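PDB 5KZL: heme oxygenase from Leptospira interrogans, which probably catalyses the oxygen-dependent opening of haem to biliverdin, with release of iron and carbon monoxide. Local coordinates for residues A[127-132]-A[175-180]; A[61-66]-A[73-78]; A[56-61]-A[131-136]. The protein carries 1 engineered substitution. One frame throughout, in Å; residues are numbered along the deposited sequence.

Contact 1 (A[127-132]-A[175-180]); sequences AHSYVR and QNYRTA. With HEM (protoporphyrin IX containing Fe), chain B.
The Tyr177 ring meets Ser129 at its hydroxyl edge, where Ser129 OG sits near the plane of the ring, 2.6 Å from Tyr177 OH. That short contact is the one hydrogen bond between 127-132 and 175-180, and either hydroxyl could be the donor. Tyr130, the next residue, has its flat group turned to the haem. One face of its ring takes the methyl carbon CMA of the haem, 3.8 Å above the plane and displaced toward the rim, while O1A of a propionate lies in plane at the edge. Here the direction is clear: Tyr130 OH donates to haem O1A at 2.7 Å.

The torsions explain the reach. Tyr177 holds CG anti to its backbone N (chi1 -176°), which sends the phenol straight across a gap where the nearest CA atoms, those of Tyr130 and Tyr177, are 9.0 Å apart. Tyr177 OH also comes within 3.1 Å of Tyr130 N, but the angle is too poor for a hydrogen bond. Val131 continues the wall beside the cofactor, with its carbonyl O 3.5 Å from the bridging carbon CHB and its CG1 3.6 Å from the methyl CMB.

On the other helix, the guanidinium of Arg178 stands obliquely near haem O2A. Lys174 NZ and Arg15 NH1 give the haem further hydrogen bonds, so basic groups gather where the propionates lie. Val131 and His128 also pack on Val201 of helix 188-210.

Only Ser129, Tyr130 and Tyr177 touch across the two segments, and all three are buried. The arrangement belongs to the haem pocket of the all-helical heme oxygenase fold, at the propionate end of helix 125-151, the distal helix of the family.

Contact 2 (A[61-66]-A[73-78]); sequences ELERNK and SIYFPE
Glu63 and Lys66 are the residues of 61-66 that touch the loop 73-78, and both meet Tyr75. Earlier in the helix, Glu61 is gripped by Arg64, which takes its carboxylate side-on, with NE 2.8 Å from OE1 and NH2 3.1 Å from OE2. Both oxygens are met on their syn sides, and both lie close to the guanidinium plane. Glu61 OE1 has a second partner in Ser118 OG.

Leu62 turns inward, onto Leu125 and Tyr133 of helix 125-151. Glu63 follows, its chain bent at chi2 (-69°), which brings OE2 to the edge of the Tyr75 ring, 3.4 Å from CE1. The hydrogen bond of OE2 goes to Tyr80 OH, while Glu63 OE1 forms a salt bridge with Lys66 NZ at 2.9 Å.

Asn65 is the first residue to leave helical phi/psi. Its N and ND2 both bond Glu61 O, from opposite faces of the carbonyl plane. Lys66 then lies alongside Tyr75, its CB and CD near the ring, and NZ donates to Tyr75 OH at 3.2 Å. The ammonium thus bridges carboxylate and phenol. Pro77 CD sits over the centre of one face of the Tyr75 ring, 3.8 Å above it.

This is a surface contact at a helix C-terminus, where the loop between helices 41-64 and 82-93 folds back over the C-terminal turn of helix 41-64.

Contact 3 (A[56-61]-A[131-136]); sequences ESMEEE and VRYLGD. With HEM (protoporphyrin IX containing Fe), chain B.
Tyr133 and Glu59 make the tight polar junction of this contact: Tyr133 OH donates to Glu59 OE2 at 2.7 Å. The carboxylate is at the ring's edge, its plane turned 23° from the ring, and the oxygen is met on its anti side. Met58 runs against Tyr133, the two side chains coming from opposite directions. A bend at chi3 (65°) lays its CE over one ring face, 3.5 Å above the plane and offset toward the rim, a CH-pi contact, with SD set obliquely in a Met-aromatic contact. Met58 CE also lies 3.9 Å from Arg132 CB. Met58 was modelled in two conformers, so this packing describes one of them.

Away from these groups the backbones stand apart. The axes of 56-61 and 131-136 approach no closer than 12.6 Å and cross at -109°, so long side chains do the bridging. Glu60, on helix 56-61, is exposed to solvent, and Glu56 is partly so.

The other flank of 131-136, part of the distal helix of the heme oxygenase fold, faces the haem. Gly135 CA comes within 3.2 Å of haem C4A, and Gly135 O accepts from the water that binds the iron at 2.3 Å. Beside it, Arg132 NH2 forms a salt bridge with Asp136 OD1, while Tyr55 OH bonds both Arg132 NE and Asp136 OD2.

Glu59 OE2 also accepts from Arg81 N, and Glu59 OE1 from Lys82 N. Three donors on one buried carboxylate would probably favour its charged form; the Tyr133 bond itself probably sets the direction of that O-H.

In the fold
The three contacts cluster in one helical domain, contact 1 about 12 Å from contact 2 and contact 3 about 10 Å from each, centre to centre. Helix 125-151 is common to contacts 1 and 3, which share Val131 and Arg132; helix 41-64 is common to contacts 2 and 3, which share Glu61. Along the chain contact 2 is nested within the loop closed by contact 3, and contact 1 opens where that loop ends. Leu62 on Tyr133 joins contacts 2 and 3, Phe76 on Tyr177 joins contacts 1 and 2, and Leu134 on Tyr177 joins contacts 1 and 3. The packing thus runs continuously from a surface loop to the haem.

Contact 1 (A[127-132]-A[175-180])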
loop_
_atom_site.group_PDB
_atom_site.type_symbol
_atom_site.label_atom_id
_atom_site.label_comp_id
_atom_site.label_asym_id
_atom_site.label_seq_id
_atom_site.Cartn_x
_atom_site.Cartn_y
_atom_site.Cartn_z
ATOM N N ALA A 127 7.357 -7.050 4.404
ATOM C CA ALA A 127 5.919 -7.354 4.525
ATOM C C ALA A 127 5.050 -6.163 4.129
ATOM O O ALA A 127 4.037 -6.332 3.458
ATOM C CB ALA A 127 5.583 -7.761 5.940
ATOM N N HIS A 128 5.469 -4.973 4.524
ATOM C CA HIS A 128 4.824 -3.703 4.237
ATOM C C HIS A 128 4.882 -3.385 2.738
ATOM O O HIS A 128 3.853 -3.046 2.145
ATOM C CB HIS A 128 5.461 -2.630 5.123
ATOM C CG HIS A 128 5.048 -2.766 6.562
ATOM N ND1 HIS A 128 4.064 -1.971 7.105
ATOM C CD2 HIS A 128 5.454 -3.659 7.500
ATOM C CE1 HIS A 128 3.940 -2.350 8.368
ATOM N NE2 HIS A 128 4.739 -3.380 8.649
ATOM N N SER A 129 6.076 -3.544 2.130
ATOM C CA SER A 129 6.296 -3.423 0.690
ATOM C C SER A 129 5.360 -4.424 -0.060
ATOM O O SER A 129 4.603 -4.004 -0.925
ATOM C CB SER A 129 7.753 -3.722 0.361
ATOM O OG SER A 129 7.872 -3.858 -1.043
ATOM N N TYR A 130 5.369 -5.714 0.315
ATOM C CA TYR A 130 4.505 -6.729 -0.308
ATOM C C TYR A 130 3.011 -6.369 -0.256
ATOM O O TYR A 130 2.355 -6.302 -1.299
ATOM C CB TYR A 130 4.745 -8.139 0.314
ATOM C CG TYR A 130 3.697 -9.163 -0.100
ATOM C CD1 TYR A 130 3.765 -9.801 -1.337
ATOM C CD2 TYR A 130 2.635 -9.485 0.742
ATOM C CE1 TYR A 130 2.785 -10.721 -1.734
ATOM C CE2 TYR A 130 1.631 -10.373 0.339
ATOM C CZ TYR A 130 1.737 -11.025 -0.879
ATOM O OH TYR A 130 0.748 -11.905 -1.271
ATOM N N VAL A 131 2.466 -6.199 0.954
ATOM C CA VAL A 131 1.036 -5.982 1.160
ATOM C C VAL A 131 0.560 -4.752 0.430
ATOM O O VAL A 131 -0.394 -4.851 -0.327
ATOM C CB VAL A 131 0.606 -5.995 2.652
ATOM C CG1 VAL A 131 -0.885 -5.725 2.781
ATOM C CG2 VAL A 131 0.950 -7.332 3.301
ATOM N N ARG A 132 1.223 -3.614 0.632
ATOM C CA ARG A 132 0.838 -2.395 -0.071
ATOM C C ARG A 132 1.321 -2.345 -1.554
ATOM O O ARG A 132 0.471 -2.300 -2.434
ATOM C CB ARG A 132 1.249 -1.117 0.712
ATOM C CG ARG A 132 0.362 -0.806 1.956
ATOM C CD ARG A 132 -1.181 -0.904 1.794
ATOM N NE ARG A 132 -1.691 -0.298 0.554
ATOM C CZ ARG A 132 -2.946 -0.349 0.110
ATOM N NH1 ARG A 132 -3.896 -0.946 0.831
ATOM N NH2 ARG A 132 -3.261 0.183 -1.065
ATOM N N GLN A 175 6.555 -9.704 -11.951
ATOM C CA GLN A 175 7.346 -10.937 -11.989
ATOM C C GLN A 175 8.703 -10.703 -11.344
ATOM O O GLN A 175 9.109 -11.477 -10.470
ATOM C CB GLN A 175 7.520 -11.447 -13.438
ATOM C CG GLN A 175 6.215 -11.948 -14.067
ATOM C CD GLN A 175 6.289 -12.180 -15.561
ATOM O OE1 GLN A 175 7.214 -11.745 -16.261
ATOM N NE2 GLN A 175 5.271 -12.826 -16.091
ATOM N N ASN A 176 9.362 -9.578 -11.716
ATOM C CA ASN A 176 10.665 -9.184 -11.203
ATOM C C ASN A 176 10.593 -8.936 -9.697
ATOM O O ASN A 176 11.512 -9.312 -8.978
ATOM C CB ASN A 176 11.176 -7.957 -11.940
ATOM C CG ASN A 176 11.627 -8.213 -13.358
ATOM O OD1 ASN A 176 11.521 -9.319 -13.894
ATOM N ND2 ASN A 176 12.137 -7.177 -13.998
ATOM N N TYR A 177 9.483 -8.353 -9.223
ATOM C CA TYR A 177 9.230 -8.118 -7.806
ATOM C C TYR A 177 9.145 -9.445 -7.040
ATOM O O TYR A 177 9.742 -9.563 -5.969
ATOM C CB TYR A 177 7.953 -7.269 -7.597
ATOM C CG TYR A 177 7.707 -6.933 -6.144
ATOM C CD1 TYR A 177 7.019 -7.815 -5.313
ATOM C CD2 TYR A 177 8.232 -5.770 -5.577
ATOM C CE1 TYR A 177 6.869 -7.556 -3.951
ATOM C CE2 TYR A 177 8.056 -5.485 -4.223
ATOM C CZ TYR A 177 7.398 -6.398 -3.413
ATOM O OH TYR A 177 7.194 -6.145 -2.098
ATOM N N ARG A 178 8.353 -10.414 -7.542
ATOM C CA ARG A 178 8.207 -11.698 -6.848
ATOM C C ARG A 178 9.531 -12.471 -6.866
ATOM O O ARG A 178 9.895 -13.069 -5.853
ATOM C CB ARG A 178 7.046 -12.527 -7.413
ATOM C CG ARG A 178 5.697 -11.844 -7.257
ATOM C CD ARG A 178 4.592 -12.732 -7.768
ATOM N NE ARG A 178 4.231 -13.733 -6.758
ATOM C CZ ARG A 178 4.290 -15.048 -6.930
ATOM N NH1 ARG A 178 4.641 -15.559 -8.106
ATOM N NH2 ARG A 178 3.939 -15.866 -5.945
ATOM N N THR A 179 10.293 -12.389 -7.979
ATOM C CA THR A 179 11.635 -12.980 -8.082
ATOM C C THR A 179 12.539 -12.324 -7.017
ATOM O O THR A 179 13.295 -13.039 -6.344
ATOM C CB THR A 179 12.208 -12.870 -9.518
ATOM O OG1 THR A 179 11.336 -13.564 -10.418
ATOM C CG2 THR A 179 13.602 -13.499 -9.642
ATOM N N ALA A 180 12.432 -10.976 -6.847
ATOM C CA ALA A 180 13.187 -10.212 -5.845
ATOM C C ALA A 180 12.868 -10.697 -4.418
ATOM O O ALA A 180 13.805 -10.883 -3.642
ATOM C CB ALA A 180 12.938 -8.708 -5.987
HETATM C CHA HEM B . -3.488 -8.948 -5.617
HETATM C CHB HEM B . -3.197 -6.524 -1.552
HETATM C CHC HEM B . -7.720 -5.114 -2.190
HETATM C CHD HEM B . -7.613 -6.765 -6.560
HETATM C C1A HEM B . -3.030 -8.402 -4.469
HETATM C C2A HEM B . -1.751 -8.710 -3.898
HETATM C C3A HEM B . -1.691 -8.047 -2.746
HETATM C C4A HEM B . -2.875 -7.325 -2.604
HETATM C CMA HEM B . -0.561 -8.010 -1.794
HETATM C CAA HEM B . -0.675 -9.598 -4.473
HETATM C CBA HEM B . -0.948 -11.102 -4.247
HETATM C CGA HEM B . 0.210 -11.897 -4.686
HETATM O O1A HEM B . 0.815 -12.568 -3.907
HETATM O O2A HEM B . 0.534 -11.838 -5.860
HETATM C C1B HEM B . -4.429 -5.929 -1.341
HETATM C C2B HEM B . -4.786 -5.215 -0.125
HETATM C C3B HEM B . -6.062 -4.832 -0.328
HETATM C C4B HEM B . -6.468 -5.323 -1.653
HETATM C CMB HEM B . -3.937 -4.920 1.065
HETATM C CAB HEM B . -6.940 -4.113 0.505
HETATM C CBB HEM B . -6.573 -4.013 1.679
HETATM C C1C HEM B . -8.080 -5.284 -3.479
HETATM C C2C HEM B . -9.191 -4.684 -4.134
HETATM C C3C HEM B . -9.139 -5.161 -5.390
HETATM C C4C HEM B . -7.984 -6.015 -5.504
HETATM C CMC HEM B . -10.202 -3.710 -3.529
HETATM C CAC HEM B . -10.096 -4.832 -6.421
HETATM C CBC HEM B . -9.800 -4.979 -7.648
HETATM C C1D HEM B . -6.511 -7.594 -6.621
HETATM C C2D HEM B . -6.203 -8.443 -7.800
HETATM C C3D HEM B . -5.052 -9.012 -7.545
HETATM C C4D HEM B . -4.655 -8.544 -6.209
HETATM C CMD HEM B . -7.004 -8.556 -9.050
HETATM C CAD HEM B . -4.345 -9.995 -8.437
HETATM C CBD HEM B . -3.678 -9.377 -9.609
HETATM C CGD HEM B . -2.962 -10.368 -10.468
HETATM O O1D HEM B . -2.701 -11.441 -10.077
HETATM O O2D HEM B . -2.647 -10.015 -11.564
HETATM N NA HEM B . -3.660 -7.588 -3.614
HETATM N NB HEM B . -5.470 -5.954 -2.100
HETATM N NC HEM B . -7.430 -6.052 -4.323
HETATM N ND HEM B . -5.550 -7.699 -5.729
HETATM FE FE HEM B . -5.531 -6.862 -3.975
HETATM O O HOH W 1 -4.731 -4.955 -4.929
#

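Contact 2 (A[61-66]-A[73-78])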
loop_
_atom_site.group_PDB
_atom_site.type_symbol
_atom_site.label_atom_id
_atom_site.label_comp_id
_atom_site.label_asym_id
_atom_site.label_seq_id
_atom_site.Cartn_x
_atom_site.Cartn_y
_atom_site.Cartn_z
ATOM N N GLU A 61 10.860 5.257 5.995
ATOM C CA GLU A 61 11.505 4.091 6.590
ATOM C C GLU A 61 12.209 3.189 5.568
ATOM O O GLU A 61 13.300 2.691 5.858
ATOM C CB GLU A 61 10.497 3.324 7.473
ATOM C CG GLU A 61 9.917 4.152 8.630
ATOM C CD GLU A 61 10.885 5.042 9.393
ATOM O OE1 GLU A 61 12.029 4.612 9.667
ATOM O OE2 GLU A 61 10.501 6.188 9.704
ATOM N N LEU A 62 11.639 3.005 4.366
ATOM C CA LEU A 62 12.299 2.219 3.314
ATOM C C LEU A 62 13.567 2.936 2.816
ATOM O O LEU A 62 14.575 2.283 2.531
ATOM C CB LEU A 62 11.338 1.921 2.149
ATOM C CG LEU A 62 10.262 0.856 2.439
ATOM C CD1 LEU A 62 9.231 0.842 1.327
ATOM C CD2 LEU A 62 10.894 -0.572 2.613
ATOM N N GLU A 63 13.527 4.286 2.752
ATOM C CA GLU A 63 14.688 5.077 2.344
ATOM C C GLU A 63 15.758 4.997 3.418
ATOM O O GLU A 63 16.934 4.805 3.096
ATOM C CB GLU A 63 14.278 6.538 2.081
ATOM C CG GLU A 63 13.628 6.737 0.723
ATOM C CD GLU A 63 14.595 6.567 -0.426
ATOM O OE1 GLU A 63 15.580 7.339 -0.468
ATOM O OE2 GLU A 63 14.396 5.644 -1.252
ATOM N N ARG A 64 15.349 5.097 4.697
ATOM C CA ARG A 64 16.261 5.016 5.843
ATOM C C ARG A 64 16.992 3.676 5.855
ATOM O O ARG A 64 18.203 3.642 6.109
ATOM C CB ARG A 64 15.479 5.157 7.160
ATOM C CG ARG A 64 16.371 5.477 8.373
ATOM C CD ARG A 64 15.633 5.624 9.700
ATOM N NE ARG A 64 14.329 6.289 9.582
ATOM C CZ ARG A 64 14.142 7.607 9.530
ATOM N NH1 ARG A 64 15.179 8.438 9.585
ATOM N NH2 ARG A 64 12.919 8.103 9.409
ATOM N N ASN A 65 16.268 2.580 5.551
ATOM C CA ASN A 65 16.820 1.236 5.553
ATOM C C ASN A 65 17.179 0.698 4.178
ATOM O O ASN A 65 17.302 -0.520 4.036
ATOM C CB ASN A 65 15.855 0.283 6.265
ATOM C CG ASN A 65 15.692 0.602 7.722
ATOM O OD1 ASN A 65 16.623 0.452 8.531
ATOM N ND2 ASN A 65 14.565 1.182 8.051
ATOM N N LYS A 66 17.391 1.572 3.177
ATOM C CA LYS A 66 17.638 1.114 1.798
ATOM C C LYS A 66 18.874 0.209 1.636
ATOM O O LYS A 66 18.868 -0.637 0.734
ATOM C CB LYS A 66 17.680 2.290 0.798
ATOM C CG LYS A 66 18.896 3.205 0.923
ATOM C CD LYS A 66 18.989 4.181 -0.260
ATOM C CE LYS A 66 17.990 5.302 -0.147
ATOM N NZ LYS A 66 18.181 6.358 -1.186
ATOM N N SER A 73 17.712 -5.835 -2.239
ATOM C CA SER A 73 17.149 -6.335 -3.497
ATOM C C SER A 73 15.674 -5.950 -3.752
ATOM O O SER A 73 15.183 -6.186 -4.865
ATOM C CB SER A 73 17.347 -7.840 -3.625
ATOM O OG SER A 73 16.801 -8.509 -2.505
ATOM N N ILE A 74 14.986 -5.320 -2.772
ATOM C CA ILE A 74 13.607 -4.833 -2.993
ATOM C C ILE A 74 13.586 -3.295 -2.912
ATOM O O ILE A 74 12.556 -2.685 -2.637
ATOM C CB ILE A 74 12.473 -5.520 -2.173
ATOM C CG1 ILE A 74 12.724 -5.432 -0.648
ATOM C CG2 ILE A 74 12.259 -6.979 -2.666
ATOM C CD1 ILE A 74 11.480 -5.544 0.244
ATOM N N TYR A 75 14.731 -2.670 -3.198
ATOM C CA TYR A 75 14.812 -1.213 -3.229
ATOM C C TYR A 75 14.164 -0.791 -4.541
ATOM O O TYR A 75 14.768 -0.899 -5.615
ATOM C CB TYR A 75 16.273 -0.735 -3.101
ATOM C CG TYR A 75 16.474 0.753 -3.304
ATOM C CD1 TYR A 75 15.791 1.684 -2.523
ATOM C CD2 TYR A 75 17.412 1.229 -4.221
ATOM C CE1 TYR A 75 15.978 3.055 -2.705
ATOM C CE2 TYR A 75 17.609 2.597 -4.411
ATOM C CZ TYR A 75 16.889 3.505 -3.651
ATOM O OH TYR A 75 17.139 4.849 -3.810
ATOM N N PHE A 76 12.878 -0.417 -4.460
ATOM C CA PHE A 76 12.086 -0.061 -5.636
ATOM C C PHE A 76 11.398 1.321 -5.535
ATOM O O PHE A 76 10.172 1.385 -5.418
ATOM C CB PHE A 76 11.046 -1.163 -5.926
ATOM C CG PHE A 76 11.585 -2.489 -6.430
ATOM C CD1 PHE A 76 12.268 -2.568 -7.639
ATOM C CD2 PHE A 76 11.320 -3.670 -5.745
ATOM C CE1 PHE A 76 12.697 -3.807 -8.142
ATOM C CE2 PHE A 76 11.765 -4.903 -6.237
ATOM C CZ PHE A 76 12.456 -4.961 -7.429
ATOM N N PRO A 77 12.156 2.434 -5.694
ATOM C CA PRO A 77 11.527 3.773 -5.650
ATOM C C PRO A 77 10.455 3.973 -6.722
ATOM O O PRO A 77 9.636 4.871 -6.576
ATOM C CB PRO A 77 12.697 4.735 -5.884
ATOM C CG PRO A 77 13.907 3.973 -5.513
ATOM C CD PRO A 77 13.624 2.529 -5.814
ATOM N N GLU A 78 10.457 3.139 -7.791
ATOM C CA GLU A 78 9.443 3.159 -8.866
ATOM C C GLU A 78 8.031 3.008 -8.292
ATOM O O GLU A 78 7.058 3.424 -8.926
ATOM C CB GLU A 78 9.653 1.987 -9.853
ATOM C CG GLU A 78 10.948 2.054 -10.629
ATOM C CD GLU A 78 12.077 1.206 -10.076
ATOM O OE1 GLU A 78 12.203 1.064 -8.838
ATOM O OE2 GLU A 78 12.933 0.815 -10.892
#

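Contact 3 (A[56-61]-A[131-136])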
loop_
_atom_site.group_PDB
_atom_site.type_symbol
_atom_site.label_atom_id
_atom_site.label_comp_id
_atom_site.label_asym_id
_atom_site.label_seq_id
_atom_site.Cartn_x
_atom_site.Cartn_y
_atom_site.Cartn_z
ATOM N N GLU A 56 3.816 7.966 3.293
ATOM C CA GLU A 56 4.852 8.929 3.691
ATOM C C GLU A 56 5.797 8.258 4.688
ATOM O O GLU A 56 7.014 8.332 4.515
ATOM C CB GLU A 56 4.225 10.185 4.312
ATOM C CG GLU A 56 5.227 11.110 4.987
ATOM C CD GLU A 56 4.590 12.324 5.627
ATOM O OE1 GLU A 56 3.718 12.154 6.511
ATOM O OE2 GLU A 56 4.961 13.453 5.236
ATOM N N SER A 57 5.242 7.588 5.713
ATOM C CA SER A 57 6.017 6.878 6.742
ATOM C C SER A 57 6.760 5.678 6.148
ATOM O O SER A 57 7.968 5.544 6.361
ATOM C CB SER A 57 5.112 6.412 7.874
ATOM O OG SER A 57 5.920 5.818 8.882
ATOM N N MET A 58 6.036 4.810 5.388
ATOM C CA MET A 58 6.674 3.651 4.783
ATOM C C MET A 58 7.860 4.059 3.909
ATOM O O MET A 58 8.921 3.437 4.033
ATOM C CB MET A 58 5.645 2.794 4.036
ATOM C CG MET A 58 6.241 1.549 3.424
ATOM S SD MET A 58 5.012 0.363 2.862
ATOM C CE MET A 58 4.251 1.256 1.590
ATOM N N GLU A 59 7.720 5.133 3.092
ATOM C CA GLU A 59 8.783 5.627 2.204
ATOM C C GLU A 59 9.907 6.284 2.982
ATOM O O GLU A 59 11.073 6.094 2.626
ATOM C CB GLU A 59 8.214 6.495 1.075
ATOM C CG GLU A 59 7.319 5.579 0.235
ATOM C CD GLU A 59 6.197 6.060 -0.666
ATOM O OE1 GLU A 59 6.129 7.267 -0.986
ATOM O OE2 GLU A 59 5.430 5.187 -1.128
ATOM N N GLU A 60 9.586 6.921 4.115
ATOM C CA GLU A 60 10.640 7.467 4.978
ATOM C C GLU A 60 11.515 6.319 5.524
ATOM O O GLU A 60 12.746 6.382 5.478
ATOM C CB GLU A 60 10.009 8.230 6.141
ATOM C CG GLU A 60 9.687 9.665 5.801
ATOM C CD GLU A 60 8.981 10.421 6.912
ATOM O OE1 GLU A 60 8.919 9.899 8.051
ATOM O OE2 GLU A 60 8.471 11.531 6.635
ATOM N N GLU A 61 10.860 5.257 5.995
ATOM C CA GLU A 61 11.505 4.091 6.590
ATOM C C GLU A 61 12.209 3.189 5.568
ATOM O O GLU A 61 13.300 2.691 5.858
ATOM C CB GLU A 61 10.497 3.324 7.473
ATOM C CG GLU A 61 9.917 4.152 8.630
ATOM C CD GLU A 61 10.885 5.042 9.393
ATOM O OE1 GLU A 61 12.029 4.612 9.667
ATOM O OE2 GLU A 61 10.501 6.188 9.704
ATOM N N VAL A 131 2.466 -6.199 0.954
ATOM C CA VAL A 131 1.036 -5.982 1.160
ATOM C C VAL A 131 0.560 -4.752 0.430
ATOM O O VAL A 131 -0.394 -4.851 -0.327
ATOM C CB VAL A 131 0.606 -5.995 2.652
ATOM C CG1 VAL A 131 -0.885 -5.725 2.781
ATOM C CG2 VAL A 131 0.950 -7.332 3.301
ATOM N N ARG A 132 1.223 -3.614 0.632
ATOM C CA ARG A 132 0.838 -2.395 -0.071
ATOM C C ARG A 132 1.321 -2.345 -1.554
ATOM O O ARG A 132 0.471 -2.300 -2.434
ATOM C CB ARG A 132 1.249 -1.117 0.712
ATOM C CG ARG A 132 0.362 -0.806 1.956
ATOM C CD ARG A 132 -1.181 -0.904 1.794
ATOM N NE ARG A 132 -1.691 -0.298 0.554
ATOM C CZ ARG A 132 -2.946 -0.349 0.110
ATOM N NH1 ARG A 132 -3.896 -0.946 0.831
ATOM N NH2 ARG A 132 -3.261 0.183 -1.065
ATOM N N TYR A 133 2.638 -2.316 -1.841
ATOM C CA TYR A 133 3.080 -2.127 -3.243
ATOM C C TYR A 133 2.733 -3.229 -4.197
ATOM O O TYR A 133 2.326 -2.919 -5.318
ATOM C CB TYR A 133 4.573 -1.868 -3.342
ATOM C CG TYR A 133 5.065 -0.641 -2.614
ATOM C CD1 TYR A 133 4.389 0.579 -2.718
ATOM C CD2 TYR A 133 6.255 -0.669 -1.900
ATOM C CE1 TYR A 133 4.866 1.723 -2.077
ATOM C CE2 TYR A 133 6.749 0.469 -1.269
ATOM C CZ TYR A 133 6.053 1.662 -1.362
ATOM O OH TYR A 133 6.540 2.760 -0.710
ATOM N N LEU A 134 2.898 -4.519 -3.801
ATOM C CA LEU A 134 2.548 -5.542 -4.793
ATOM C C LEU A 134 1.032 -5.530 -5.067
ATOM O O LEU A 134 0.633 -5.708 -6.214
ATOM C CB LEU A 134 3.104 -6.954 -4.449
ATOM C CG LEU A 134 2.941 -8.012 -5.556
ATOM C CD1 LEU A 134 3.520 -7.553 -6.913
ATOM C CD2 LEU A 134 3.508 -9.343 -5.124
ATOM N N GLY A 135 0.231 -5.209 -4.048
ATOM C CA GLY A 135 -1.218 -5.046 -4.195
ATOM C C GLY A 135 -1.552 -3.891 -5.122
ATOM O O GLY A 135 -2.390 -4.032 -6.020
ATOM N N ASP A 136 -0.853 -2.749 -4.940
ATOM C CA ASP A 136 -1.049 -1.534 -5.760
ATOM C C ASP A 136 -0.708 -1.812 -7.226
ATOM O O ASP A 136 -1.469 -1.463 -8.126
ATOM C CB ASP A 136 -0.160 -0.384 -5.289
ATOM C CG ASP A 136 -0.400 0.132 -3.888
ATOM O OD1 ASP A 136 -1.530 -0.026 -3.377
ATOM O OD2 ASP A 136 0.533 0.721 -3.317
HETATM C CHA HEM B . -3.488 -8.948 -5.617
HETATM C CHB HEM B . -3.197 -6.524 -1.552
HETATM C CHC HEM B . -7.720 -5.114 -2.190
HETATM C CHD HEM B . -7.613 -6.765 -6.560
HETATM C C1A HEM B . -3.030 -8.402 -4.469
HETATM C C2A HEM B . -1.751 -8.710 -3.898
HETATM C C3A HEM B . -1.691 -8.047 -2.746
HETATM C C4A HEM B . -2.875 -7.325 -2.604
HETATM C CMA HEM B . -0.561 -8.010 -1.794
HETATM C CAA HEM B . -0.675 -9.598 -4.473
HETATM C CBA HEM B . -0.948 -11.102 -4.247
HETATM C CGA HEM B . 0.210 -11.897 -4.686
HETATM O O1A HEM B . 0.815 -12.568 -3.907
HETATM O O2A HEM B . 0.534 -11.838 -5.860
HETATM C C1B HEM B . -4.429 -5.929 -1.341
HETATM C C2B HEM B . -4.786 -5.215 -0.125
HETATM C C3B HEM B . -6.062 -4.832 -0.328
HETATM C C4B HEM B . -6.468 -5.323 -1.653
HETATM C CMB HEM B . -3.937 -4.920 1.065
HETATM C CAB HEM B . -6.940 -4.113 0.505
HETATM C CBB HEM B . -6.573 -4.013 1.679
HETATM C C1C HEM B . -8.080 -5.284 -3.479
HETATM C C2C HEM B . -9.191 -4.684 -4.134
HETATM C C3C HEM B . -9.139 -5.161 -5.390
HETATM C C4C HEM B . -7.984 -6.015 -5.504
HETATM C CMC HEM B . -10.202 -3.710 -3.529
HETATM C CAC HEM B . -10.096 -4.832 -6.421
HETATM C CBC HEM B . -9.800 -4.979 -7.648
HETATM C C1D HEM B . -6.511 -7.594 -6.621
HETATM C C2D HEM B . -6.203 -8.443 -7.800
HETATM C C3D HEM B . -5.052 -9.012 -7.545
HETATM C C4D HEM B . -4.655 -8.544 -6.209
HETATM C CMD HEM B . -7.004 -8.556 -9.050
HETATM C CAD HEM B . -4.345 -9.995 -8.437
HETATM C CBD HEM B . -3.678 -9.377 -9.609
HETATM C CGD HEM B . -2.962 -10.368 -10.468
HETATM O O1D HEM B . -2.701 -11.441 -10.077
HETATM O O2D HEM B . -2.647 -10.015 -11.564
HETATM N NA HEM B . -3.660 -7.588 -3.614
HETATM N NB HEM B . -5.470 -5.954 -2.100
HETATM N NC HEM B . -7.430 -6.052 -4.323
HETATM N ND HEM B . -5.550 -7.699 -5.729
HETATM FE FE HEM B . -5.531 -6.862 -3.975
HETATM O O HOH W 1 -4.731 -4.955 -4.929
#